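Local atomic coordinates of SAHS1 (Ramazzottius varieornatus, PDB entry 5XNA), a protein that acts as a secreted, heat-soluble molecular shield during desiccation, forming an amorphous solid on drying, and has a fold related to fatty-acid-binding proteins. Residues Trp12-Arg17 with His39-Lys44; Arg17-Asp22 with Lys131-Lys136. One frame throughout, in Å; residues are numbered along the deposited sequence. Where two conformers were deposited one is given.

How the contacts relate
Strand 10-19 serves both contacts, pairing antiparallel with strand 42-47 in contact 1 and with strand 128-136 in contact 2. Half of the touching residues in contact 1 are buried, whereas contact 2 is mostly a surface contact. In both, one face of the sheet turns to the heptanoic acid: H43 from one strand and Y134 from another bind its magnesium, and R132, on the same strand as Y134, bonds the ligand carboxylate. The other face differs: a lysine gathers a carboxylate and a carbonyl in contact 1, while a tryptophan packs beside an arginine in contact 2. The contacts join directly where R132 NH2 probably hydrogen-bonds to H39 O, and T15 OG1 to W133 O.

Contact 1. Residues Trp12-Arg17 with His39-Lys44; sequences WESTDR and HKTFHK. With MG (magnesium ion), chain E; SHV (heptanoic acid), chain O; EDO (1,2-ethanediol), chain F; EDO (1,2-ethanediol), chain M.
The side chain of K40 curls back to strand 12-15, and its ammonium group joins two acceptors there. The chain bends at both CB-CG and CG-CD, bringing NZ to 2.9 Å from S14 O and 3.2 Å from E13 OE1. The carboxylate oxygen is met on its anti side, slightly out of plane, in a salt bridge; E13 OE2 turns instead to K135 of the next strand. E13 itself is fully extended, with CG anti to the backbone N (chi1 170°), and runs alongside F42. Its CG lies 3.7 Å from F42 CE2, with the carboxylate and ring planes 42° apart, so the aliphatic part of the glutamate packs beside the phenylalanine while its charged end reaches the lysine.

S14 O goes to K40, and it is the serine hydroxyl that meets T41 N. T41 N donates to S14 OG at 2.9 Å, and S14 N donates to T41 O almost along the C=O axis. This is where regular pairing of strand 10-19 with strand 42-47 gives way to loop. The two strands are the first of a fatty-acid-binding-protein type barrel, joined through the two short helices that characteristically lie between them. Deeper in, W12 and H43 form an antiparallel hydrogen-bonded pair, with W12 N 2.7 Å from H43 O; that same carbonyl oxygen sits at the edge of the indole.

H43 points into the barrel, where NE2 binds magnesium at 2.1 Å. H54 bonds ND1 on the far side of the imidazole and probably helps fix its rotation. Heptanoic acid O1 meets the imidazole at its edge, in plane, while T41 CG2 touches the ligand at C2, 3.9 Å away.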
ATOM      1  N   TRP A  12     -15.398   6.399 -16.968  1.00 24.10           N
ATOM      2  CA  TRP A  12     -14.606   5.261 -17.420  1.00 18.97           C
ATOM      3  C   TRP A  12     -15.496   4.035 -17.534  1.00 23.92           C
ATOM      4  O   TRP A  12     -16.397   3.837 -16.715  1.00 25.09           O
ATOM      5  CB  TRP A  12     -13.452   4.976 -16.441  1.00 18.23           C
ATOM      6  CG  TRP A  12     -12.604   6.162 -16.200  1.00 19.89           C
ATOM      7  CD1 TRP A  12     -12.660   7.010 -15.132  1.00 22.41           C
ATOM      8  CD2 TRP A  12     -11.540   6.632 -17.033  1.00 23.72           C
ATOM      9  NE1 TRP A  12     -11.712   7.995 -15.260  1.00 20.74           N
ATOM     10  CE2 TRP A  12     -11.010   7.784 -16.420  1.00 26.33           C
ATOM     11  CE3 TRP A  12     -10.997   6.197 -18.250  1.00 25.43           C
ATOM     12  CZ2 TRP A  12      -9.946   8.501 -16.969  1.00 26.18           C
ATOM     13  CZ3 TRP A  12      -9.943   6.913 -18.797  1.00 30.74           C
ATOM     14  CH2 TRP A  12      -9.430   8.052 -18.156  1.00 22.33           C
ATOM     15  N   GLU A  13     -15.220   3.198 -18.524  1.00 21.03           N
ATOM     16  CA  GLU A  13     -16.051   2.043 -18.839  1.00 18.57           C
ATOM     17  C   GLU A  13     -15.163   0.828 -19.046  1.00 20.68           C
ATOM     18  O   GLU A  13     -14.127   0.927 -19.711  1.00 23.23           O
ATOM     19  CB  GLU A  13     -16.887   2.325 -20.094  1.00 26.37           C
ATOM     20  CG  GLU A  13     -17.610   1.145 -20.680  1.00 34.48           C
ATOM     21  CD  GLU A  13     -18.445   1.556 -21.871  1.00 43.87           C
ATOM     22  OE1 GLU A  13     -19.084   0.679 -22.479  1.00 42.04           O
ATOM     23  OE2 GLU A  13     -18.466   2.770 -22.182  1.00 40.90           O
ATOM     24  N   SER A  14     -15.553  -0.310 -18.471  1.00 18.87           N
ATOM     25  CA  SER A  14     -14.672  -1.473 -18.517  1.00 19.57           C
ATOM     26  C   SER A  14     -14.567  -2.020 -19.939  1.00 28.11           C
ATOM     27  O   SER A  14     -15.456  -1.832 -20.774  1.00 25.35           O
ATOM     28  CB  SER A  14     -15.141  -2.565 -17.555  1.00 19.83           C
ATOM     29  OG  SER A  14     -16.448  -3.022 -17.857  1.00 20.60           O
ATOM     30  N   THR A  15     -13.450  -2.697 -20.212  1.00 23.23           N
ATOM     31  CA  THR A  15     -13.197  -3.287 -21.518  1.00 28.54           C
ATOM     32  C   THR A  15     -13.207  -4.810 -21.397  1.00 30.87           C
ATOM     33  O   THR A  15     -13.593  -5.377 -20.367  1.00 31.20           O
ATOM     34  CB  THR A  15     -11.862  -2.777 -22.074  1.00 26.72           C
ATOM     35  OG1 THR A  15     -10.791  -3.258 -21.251  1.00 26.08           O
ATOM     36  CG2 THR A  15     -11.829  -1.255 -22.096  1.00 31.10           C
ATOM     37  N   ASP A  16     -12.785  -5.483 -22.466  0.55 32.17           N
ATOM     38  CA  ASP A  16     -12.548  -6.918 -22.391  0.55 31.55           C
ATOM     39  C   ASP A  16     -11.220  -7.263 -21.727  0.55 32.70           C
ATOM     40  O   ASP A  16     -11.005  -8.429 -21.381  0.55 38.89           O
ATOM     41  CB  ASP A  16     -12.589  -7.538 -23.793  0.55 39.40           C
ATOM     42  CG  ASP A  16     -13.977  -7.515 -24.400  0.55 38.39           C
ATOM     43  OD1 ASP A  16     -14.962  -7.605 -23.639  0.55 39.42           O
ATOM     44  OD2 ASP A  16     -14.081  -7.414 -25.641  0.55 43.56           O
ATOM     45  N   ARG A  17     -10.334  -6.286 -21.545  1.00 32.79           N
ATOM     46  CA  ARG A  17      -9.010  -6.528 -20.976  1.00 27.53           C
ATOM     47  C   ARG A  17      -9.124  -6.617 -19.458  1.00 37.85           C
ATOM     48  O   ARG A  17      -9.579  -5.673 -18.803  1.00 24.91           O
ATOM     49  CB  ARG A  17      -8.039  -5.418 -21.375  1.00 32.03           C
ATOM     50  CG  ARG A  17      -7.689  -5.358 -22.868  1.00 27.63           C
ATOM     51  CD  ARG A  17      -6.784  -4.167 -23.143  1.00 31.79           C
ATOM     52  NE  ARG A  17      -7.556  -2.954 -23.373  1.00 35.30           N
ATOM     53  CZ  ARG A  17      -7.084  -1.717 -23.229  1.00 50.97           C
ATOM     54  NH1 ARG A  17      -7.870  -0.673 -23.466  1.00 46.68           N
ATOM     55  NH2 ARG A  17      -5.832  -1.517 -22.837  1.00 49.67           N
ATOM     56  N   HIS A  39     -18.148  -8.290 -15.935  1.00 27.67           N
ATOM     57  CA  HIS A  39     -19.379  -7.574 -16.249  1.00 20.89           C
ATOM     58  C   HIS A  39     -19.107  -6.086 -16.441  1.00 22.78           C
ATOM     59  O   HIS A  39     -18.237  -5.502 -15.786  1.00 24.36           O
ATOM     60  CB  HIS A  39     -20.416  -7.765 -15.141  1.00 25.67           C
ATOM     61  CG  HIS A  39     -21.022  -9.133 -15.114  1.00 26.50           C
ATOM     62  ND1 HIS A  39     -22.190  -9.442 -15.778  1.00 22.96           N
ATOM     63  CD2 HIS A  39     -20.612 -10.277 -14.520  1.00 33.91           C
ATOM     64  CE1 HIS A  39     -22.479 -10.717 -15.586  1.00 33.18           C
ATOM     65  NE2 HIS A  39     -21.537 -11.243 -14.827  1.00 31.72           N
ATOM     66  N   LYS A  40     -19.895  -5.472 -17.324  1.00 19.84           N
ATOM     67  CA  LYS A  40     -19.700  -4.074 -17.679  1.00 20.96           C
ATOM     68  C   LYS A  40     -19.770  -3.213 -16.427  1.00 21.38           C
ATOM     69  O   LYS A  40     -20.744  -3.276 -15.673  1.00 21.71           O
ATOM     70  CB  LYS A  40     -20.759  -3.648 -18.700  1.00 19.46           C
ATOM     71  CG  LYS A  40     -20.712  -2.197 -19.145  1.00 27.41           C
ATOM     72  CD  LYS A  40     -19.437  -1.843 -19.924  1.00 34.04           C
ATOM     73  CE  LYS A  40     -19.170  -2.814 -21.061  1.00 34.67           C
ATOM     74  NZ  LYS A  40     -18.071  -2.330 -21.941  1.00 44.27           N
ATOM     75  N   THR A  41     -18.723  -2.431 -16.201  1.00 19.57           N
ATOM     76  CA  THR A  41     -18.532  -1.684 -14.967  1.00 20.66           C
ATOM     77  C   THR A  41     -18.143  -0.262 -15.336  1.00 21.53           C
ATOM     78  O   THR A  41     -17.368  -0.055 -16.270  1.00 20.87           O
ATOM     79  CB  THR A  41     -17.437  -2.337 -14.085  1.00 20.38           C
ATOM     80  OG1 THR A  41     -17.838  -3.667 -13.730  1.00 20.85           O
ATOM     81  CG2 THR A  41     -17.173  -1.520 -12.794  1.00 18.31           C
ATOM     82  N   PHE A  42     -18.700   0.715 -14.626  1.00 19.23           N
ATOM     83  CA  PHE A  42     -18.385   2.113 -14.870  1.00 18.93           C
ATOM     84  C   PHE A  42     -17.802   2.725 -13.611  1.00 22.87           C
ATOM     85  O   PHE A  42     -18.289   2.478 -12.502  1.00 19.93           O
ATOM     86  CB  PHE A  42     -19.610   2.922 -15.300  1.00 19.44           C
ATOM     87  CG  PHE A  42     -20.267   2.408 -16.547  1.00 22.17           C
ATOM     88  CD1 PHE A  42     -21.188   1.381 -16.479  1.00 21.70           C
ATOM     89  CD2 PHE A  42     -19.972   2.965 -17.781  1.00 25.23           C
ATOM     90  CE1 PHE A  42     -21.805   0.898 -17.626  1.00 31.09           C
ATOM     91  CE2 PHE A  42     -20.580   2.487 -18.927  1.00 27.29           C
ATOM     92  CZ  PHE A  42     -21.501   1.448 -18.845  1.00 28.82           C
ATOM     93  N   HIS A  43     -16.746   3.513 -13.792  1.00 19.38           N
ATOM     94  CA  HIS A  43     -16.208   4.362 -12.740  1.00 20.66           C
ATOM     95  C   HIS A  43     -16.344   5.798 -13.217  1.00 22.97           C
ATOM     96  O   HIS A  43     -15.821   6.150 -14.277  1.00 20.42           O
ATOM     97  CB  HIS A  43     -14.732   4.050 -12.442  1.00 15.98           C
ATOM     98  CG  HIS A  43     -14.513   2.761 -11.717  1.00 18.70           C
ATOM     99  ND1 HIS A  43     -14.585   2.658 -10.346  1.00 19.70           N
ATOM    100  CD2 HIS A  43     -14.206   1.523 -12.171  1.00 23.34           C
ATOM    101  CE1 HIS A  43     -14.348   1.408  -9.984  1.00 21.84           C
ATOM    102  NE2 HIS A  43     -14.108   0.702 -11.074  1.00 24.94           N
ATOM    103  N   LYS A  44     -17.057   6.618 -12.450  0.68 16.11           N
ATOM    104  CA  LYS A  44     -17.162   8.043 -12.735  0.68 14.46           C
ATOM    105  C   LYS A  44     -16.573   8.786 -11.550  0.68 17.31           C
ATOM    106  O   LYS A  44     -16.982   8.561 -10.406  0.68 16.94           O
ATOM    107  CB  LYS A  44     -18.617   8.462 -12.992  0.68 19.03           C
ATOM    108  CG  LYS A  44     -19.233   7.760 -14.196  0.68 20.77           C
ATOM    109  CD  LYS A  44     -20.691   8.169 -14.435  0.68 22.60           C
ATOM    110  CE  LYS A  44     -21.291   7.321 -15.545  0.68 31.63           C
ATOM    111  NZ  LYS A  44     -22.754   7.544 -15.713  0.68 37.72           N
TER
HETATM  112 MG    MG E 203     -13.584  -1.312 -11.408  1.00 24.87          MG
HETATM  113  C1  SHV O 213     -14.679  -2.887  -9.992  1.00 45.30           C
HETATM  114  O1  SHV O 213     -14.356  -1.895  -9.288  1.00 43.89           O
HETATM  115  O2  SHV O 213     -13.900  -3.279 -10.900  1.00 47.23           O
HETATM  116  C2  SHV O 213     -16.007  -3.603  -9.741  1.00 49.01           C
HETATM  117  C3  SHV O 213     -15.777  -4.854  -8.893  1.00 55.14           C
HETATM  118  C4  SHV O 213     -15.720  -4.468  -7.417  1.00 53.91           C
HETATM  119  C5  SHV O 213     -15.320  -5.678  -6.573  1.00 51.94           C
HETATM  120  C6  SHV O 213     -14.275  -5.251  -5.541  1.00 52.14           C
HETATM  121  C7  SHV O 213     -14.519  -5.953  -4.207  1.00 49.28           C
HETATM  122  C1  EDO F 204     -15.514  -3.657 -24.435  0.55 42.79           C
HETATM  123  O1  EDO F 204     -16.519  -2.636 -24.360  0.55 41.67           O
HETATM  124  C2  EDO F 204     -14.267  -3.122 -25.135  0.55 36.45           C
HETATM  125  O2  EDO F 204     -13.278  -4.158 -25.230  0.55 37.53           O
HETATM  126  C1  EDO M 211     -17.872  -6.759 -11.822  1.00 49.23           C
HETATM  127  O1  EDO M 211     -18.546  -7.529 -10.817  1.00 60.35           O
HETATM  128  C2  EDO M 211     -17.051  -7.693 -12.705  1.00 47.56           C
HETATM  129  O2  EDO M 211     -17.911  -8.702 -13.247  1.00 41.14           O

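Contact 2. Residues Arg17-Asp22 with Lys131-Lys136. With MG (magnesium ion), chain E; ZN (zinc ion), chain D; SHV (heptanoic acid), chain O.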
ATOM      1  N   ARG A  17     -10.334  -6.286 -21.545  1.00 32.79           N
ATOM      2  CA  ARG A  17      -9.010  -6.528 -20.976  1.00 27.53           C
ATOM      3  C   ARG A  17      -9.124  -6.617 -19.458  1.00 37.85           C
ATOM      4  O   ARG A  17      -9.579  -5.673 -18.803  1.00 24.91           O
ATOM      5  CB  ARG A  17      -8.039  -5.418 -21.375  1.00 32.03           C
ATOM      6  CG  ARG A  17      -7.689  -5.358 -22.868  1.00 27.63           C
ATOM      7  CD  ARG A  17      -6.784  -4.167 -23.143  1.00 31.79           C
ATOM      8  NE  ARG A  17      -7.556  -2.954 -23.373  1.00 35.30           N
ATOM      9  CZ  ARG A  17      -7.084  -1.717 -23.229  1.00 50.97           C
ATOM     10  NH1 ARG A  17      -7.870  -0.673 -23.466  1.00 46.68           N
ATOM     11  NH2 ARG A  17      -5.832  -1.517 -22.837  1.00 49.67           N
ATOM     12  N   ILE A  18      -8.704  -7.751 -18.904  1.00 27.26           N
ATOM     13  CA  ILE A  18      -8.805  -8.010 -17.475  1.00 34.66           C
ATOM     14  C   ILE A  18      -7.780  -9.084 -17.162  1.00 39.69           C
ATOM     15  O   ILE A  18      -7.478  -9.929 -18.007  1.00 33.60           O
ATOM     16  CB  ILE A  18     -10.243  -8.438 -17.090  1.00 35.30           C
ATOM     17  CG1 ILE A  18     -10.384  -8.588 -15.577  1.00 30.24           C
ATOM     18  CG2 ILE A  18     -10.639  -9.725 -17.813  1.00 41.52           C
ATOM     19  CD1 ILE A  18     -11.823  -8.670 -15.132  1.00 29.48           C
ATOM     20  N   GLU A  19      -7.225  -9.047 -15.953  1.00 30.84           N
ATOM     21  CA  GLU A  19      -6.127  -9.950 -15.625  1.00 28.82           C
ATOM     22  C   GLU A  19      -6.208 -10.397 -14.174  1.00 29.16           C
ATOM     23  O   GLU A  19      -6.160  -9.567 -13.260  1.00 23.50           O
ATOM     24  CB  GLU A  19      -4.777  -9.288 -15.907  1.00 23.20           C
ATOM     25  CG  GLU A  19      -3.587 -10.228 -15.683  1.00 31.48           C
ATOM     26  CD  GLU A  19      -2.270  -9.557 -15.962  1.00 35.25           C
ATOM     27  OE1 GLU A  19      -1.959  -9.346 -17.153  1.00 38.39           O
ATOM     28  OE2 GLU A  19      -1.546  -9.233 -14.998  1.00 40.44           O
ATOM     29  N   ASN A  20      -6.306 -11.713 -13.976  1.00 29.14           N
ATOM     30  CA  ASN A  20      -6.169 -12.348 -12.664  1.00 29.36           C
ATOM     31  C   ASN A  20      -7.243 -11.891 -11.686  1.00 34.19           C
ATOM     32  O   ASN A  20      -7.047 -11.942 -10.467  1.00 28.06           O
ATOM     33  CB  ASN A  20      -4.775 -12.104 -12.065  1.00 31.47           C
ATOM     34  CG  ASN A  20      -4.391 -13.153 -11.021  1.00 42.60           C
ATOM     35  OD1 ASN A  20      -4.834 -14.300 -11.089  1.00 35.39           O
ATOM     36  ND2 ASN A  20      -3.559 -12.761 -10.057  1.00 35.82           N
ATOM     37  N   PHE A  21      -8.390 -11.455 -12.211  1.00 30.90           N
ATOM     38  CA  PHE A  21      -9.393 -10.830 -11.354  1.00 29.59           C
ATOM     39  C   PHE A  21     -10.091 -11.847 -10.464  1.00 29.14           C
ATOM     40  O   PHE A  21     -10.394 -11.550  -9.306  1.00 31.46           O
ATOM     41  CB  PHE A  21     -10.403 -10.059 -12.204  1.00 24.94           C
ATOM     42  CG  PHE A  21     -11.304  -9.165 -11.399  1.00 33.66           C
ATOM     43  CD1 PHE A  21     -10.845  -7.956 -10.905  1.00 38.80           C
ATOM     44  CD2 PHE A  21     -12.614  -9.540 -11.139  1.00 41.35           C
ATOM     45  CE1 PHE A  21     -11.681  -7.129 -10.161  1.00 34.25           C
ATOM     46  CE2 PHE A  21     -13.452  -8.723 -10.406  1.00 39.97           C
ATOM     47  CZ  PHE A  21     -12.979  -7.515  -9.912  1.00 40.72           C
ATOM     48  N   ASP A  22     -10.345 -13.059 -10.966  1.00 33.91           N
ATOM     49  CA  ASP A  22     -11.025 -14.042 -10.125  1.00 38.32           C
ATOM     50  C   ASP A  22     -10.146 -14.516  -8.972  1.00 35.73           C
ATOM     51  O   ASP A  22     -10.666 -14.875  -7.908  1.00 32.76           O
ATOM     52  CB  ASP A  22     -11.501 -15.239 -10.954  1.00 52.36           C
ATOM     53  CG  ASP A  22     -12.620 -14.878 -11.916  1.00 43.94           C
ATOM     54  OD1 ASP A  22     -13.218 -13.794 -11.759  1.00 51.44           O
ATOM     55  OD2 ASP A  22     -12.927 -15.693 -12.809  1.00 60.30           O
ATOM     56  N   LYS A 131      -5.769  -6.781 -12.362  1.00 22.43           N
ATOM     57  CA  LYS A 131      -5.789  -5.583 -13.172  1.00 24.14           C
ATOM     58  C   LYS A 131      -7.028  -5.590 -14.045  1.00 26.76           C
ATOM     59  O   LYS A 131      -7.525  -6.647 -14.445  1.00 28.04           O
ATOM     60  CB  LYS A 131      -4.538  -5.457 -14.029  1.00 30.38           C
ATOM     61  CG  LYS A 131      -3.269  -5.527 -13.209  1.00 34.98           C
ATOM     62  CD  LYS A 131      -2.252  -4.566 -13.710  1.00 39.24           C
ATOM     63  CE  LYS A 131      -1.248  -4.259 -12.631  1.00 31.17           C
ATOM     64  NZ  LYS A 131      -0.634  -2.931 -12.849  1.00 36.52           N
ATOM     65  N   ARG A 132      -7.522  -4.394 -14.326  1.00 26.56           N
ATOM     66  CA  ARG A 132      -8.646  -4.232 -15.232  1.00 21.49           C
ATOM     67  C   ARG A 132      -8.452  -2.922 -15.973  1.00 23.72           C
ATOM     68  O   ARG A 132      -7.991  -1.941 -15.392  1.00 23.21           O
ATOM     69  CB  ARG A 132      -9.957  -4.259 -14.456  1.00 26.88           C
ATOM     70  CG  ARG A 132     -11.160  -4.281 -15.301  1.00 30.22           C
ATOM     71  CD  ARG A 132     -12.342  -4.680 -14.453  1.00 29.35           C
ATOM     72  NE  ARG A 132     -13.439  -5.121 -15.280  1.00 31.97           N
ATOM     73  CZ  ARG A 132     -14.703  -5.098 -14.894  1.00 33.35           C
ATOM     74  NH1 ARG A 132     -15.022  -4.633 -13.689  1.00 36.33           N
ATOM     75  NH2 ARG A 132     -15.634  -5.534 -15.714  1.00 27.99           N
ATOM     76  N   TRP A 133      -8.771  -2.907 -17.263  1.00 22.88           N
ATOM     77  CA  TRP A 133      -8.553  -1.720 -18.069  1.00 20.15           C
ATOM     78  C   TRP A 133      -9.885  -1.109 -18.475  1.00 16.14           C
ATOM     79  O   TRP A 133     -10.818  -1.825 -18.856  1.00 23.79           O
ATOM     80  CB  TRP A 133      -7.709  -2.042 -19.311  1.00 27.23           C
ATOM     81  CG  TRP A 133      -6.284  -2.326 -18.934  1.00 30.53           C
ATOM     82  CD1 TRP A 133      -5.247  -1.450 -18.938  1.00 33.81           C
ATOM     83  CD2 TRP A 133      -5.762  -3.566 -18.439  1.00 24.85           C
ATOM     84  NE1 TRP A 133      -4.093  -2.077 -18.495  1.00 29.11           N
ATOM     85  CE2 TRP A 133      -4.393  -3.372 -18.180  1.00 26.47           C
ATOM     86  CE3 TRP A 133      -6.319  -4.826 -18.204  1.00 28.19           C
ATOM     87  CZ2 TRP A 133      -3.573  -4.390 -17.699  1.00 28.38           C
ATOM     88  CZ3 TRP A 133      -5.505  -5.834 -17.720  1.00 31.53           C
ATOM     89  CH2 TRP A 133      -4.146  -5.608 -17.477  1.00 30.51           C
ATOM     90  N   TYR A 134      -9.936   0.213 -18.420  1.00 23.24           N
ATOM     91  CA  TYR A 134     -11.129   0.988 -18.699  1.00 26.22           C
ATOM     92  C   TYR A 134     -10.838   1.965 -19.827  1.00 26.03           C
ATOM     93  O   TYR A 134      -9.714   2.449 -19.970  1.00 30.35           O
ATOM     94  CB  TYR A 134     -11.572   1.748 -17.442  1.00 20.06           C
ATOM     95  CG  TYR A 134     -12.064   0.826 -16.362  1.00 18.95           C
ATOM     96  CD1 TYR A 134     -11.169   0.085 -15.586  1.00 16.69           C
ATOM     97  CD2 TYR A 134     -13.428   0.689 -16.109  1.00 19.05           C
ATOM     98  CE1 TYR A 134     -11.620  -0.781 -14.599  1.00 16.75           C
ATOM     99  CE2 TYR A 134     -13.888  -0.169 -15.129  1.00 17.24           C
ATOM    100  CZ  TYR A 134     -12.985  -0.893 -14.371  1.00 23.34           C
ATOM    101  OH  TYR A 134     -13.457  -1.743 -13.405  1.00 24.52           O
ATOM    102  N   LYS A 135     -11.858   2.261 -20.622  1.00 24.80           N
ATOM    103  CA  LYS A 135     -11.756   3.295 -21.637  1.00 25.15           C
ATOM    104  C   LYS A 135     -12.660   4.469 -21.282  1.00 30.85           C
ATOM    105  O   LYS A 135     -13.682   4.311 -20.608  1.00 23.70           O
ATOM    106  CB  LYS A 135     -12.128   2.748 -23.019  1.00 29.42           C
ATOM    107  CG  LYS A 135     -13.581   2.318 -23.131  1.00 34.03           C
ATOM    108  CD  LYS A 135     -13.859   1.605 -24.442  1.00 49.12           C
ATOM    109  CE  LYS A 135     -15.257   1.024 -24.451  1.00 46.21           C
ATOM    110  NZ  LYS A 135     -16.265   2.096 -24.215  1.00 59.05           N
ATOM    111  N   LYS A 136     -12.253   5.655 -21.717  1.00 25.00           N
ATOM    112  CA  LYS A 136     -13.112   6.827 -21.610  1.00 30.66           C
ATOM    113  C   LYS A 136     -14.453   6.566 -22.287  1.00 38.46           C
ATOM    114  O   LYS A 136     -14.505   6.097 -23.426  1.00 45.63           O
ATOM    115  CB  LYS A 136     -12.426   8.038 -22.247  1.00 45.63           C
ATOM    116  CG  LYS A 136     -11.585   8.868 -21.295  1.00 40.04           C
ATOM    117  CD  LYS A 136     -12.480   9.668 -20.349  1.00 46.05           C
ATOM    118  CE  LYS A 136     -11.681  10.437 -19.298  1.00 46.47           C
ATOM    119  NZ  LYS A 136     -11.043  11.673 -19.830  1.00 52.28           N
TER
HETATM  120 MG    MG E 203     -13.584  -1.312 -11.408  1.00 24.87          MG
HETATM  121 ZN    ZN D 202       0.187  -7.891 -15.631  0.62 35.84          ZN
HETATM  122  C1  SHV O 213     -14.679  -2.887  -9.992  1.00 45.30           C
HETATM  123  O1  SHV O 213     -14.356  -1.895  -9.288  1.00 43.89           O
HETATM  124  O2  SHV O 213     -13.900  -3.279 -10.900  1.00 47.23           O
HETATM  125  C2  SHV O 213     -16.007  -3.603  -9.741  1.00 49.01           C
HETATM  126  C3  SHV O 213     -15.777  -4.854  -8.893  1.00 55.14           C
HETATM  127  C4  SHV O 213     -15.720  -4.468  -7.417  1.00 53.91           C
HETATM  128  C5  SHV O 213     -15.320  -5.678  -6.573  1.00 51.94           C
HETATM  129  C6  SHV O 213     -14.275  -5.251  -5.541  1.00 52.14           C
HETATM  130  C7  SHV O 213     -14.519  -5.953  -4.207  1.00 49.28           C
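K131 O receives two groups from the opposite strand. E19 N donates to it at 2.9 Å, and the CA-H of I18 also approaches it, with I18 CA 3.6 Å from K131 O. K131 N returns a bond to E19 O, completing an antiparallel hydrogen-bonded pair, while W133 N makes a longer bond to R17 O.

On the outer face the W133 indole lies edge-on to the opposing backbone. R17 O, I18 CA and E19 CB all lie near the ring plane at its benzo edge, where CE3 is 3.4 Å from R17 O. The R17 side chain bends at CG-CD (chi3 -86°) and swings its guanidinium across the root of the tryptophan, so that W133 CB sits over the centre of one face. The guanidinium and indole planes are only 17° apart, with NH2 near CD1, and the same NH2 forms a salt bridge with E118. E120 accepts from W133 NE1 at the far edge of the indole. E19, extended beyond CG, ends on a zinc ion, with OE2 2.3 Å from the metal.

I18 and R132 lie side by side on the inner face, where I18 CD1 comes 3.9 Å from R132 NE. R132 NH1 donates to heptanoic acid O2 at 3.3 Å; this oxygen lies in the guanidinium plane, at its edge. NH2 is held by N38 and H39, which should keep the group turned to the ligand. Y134 OH binds magnesium at 2.0 Å, and the ion is also chelated by the heptanoate carboxyl group and bound by H43.

The pairing joins the first and last strands of the barrel: strand 10-19 runs between 42-47 and 128-136, strand 118-125 flanks the latter, and beyond E19 the chain turns at N20 into helix 21-27, whose F21 meets the ligand's alkyl chain.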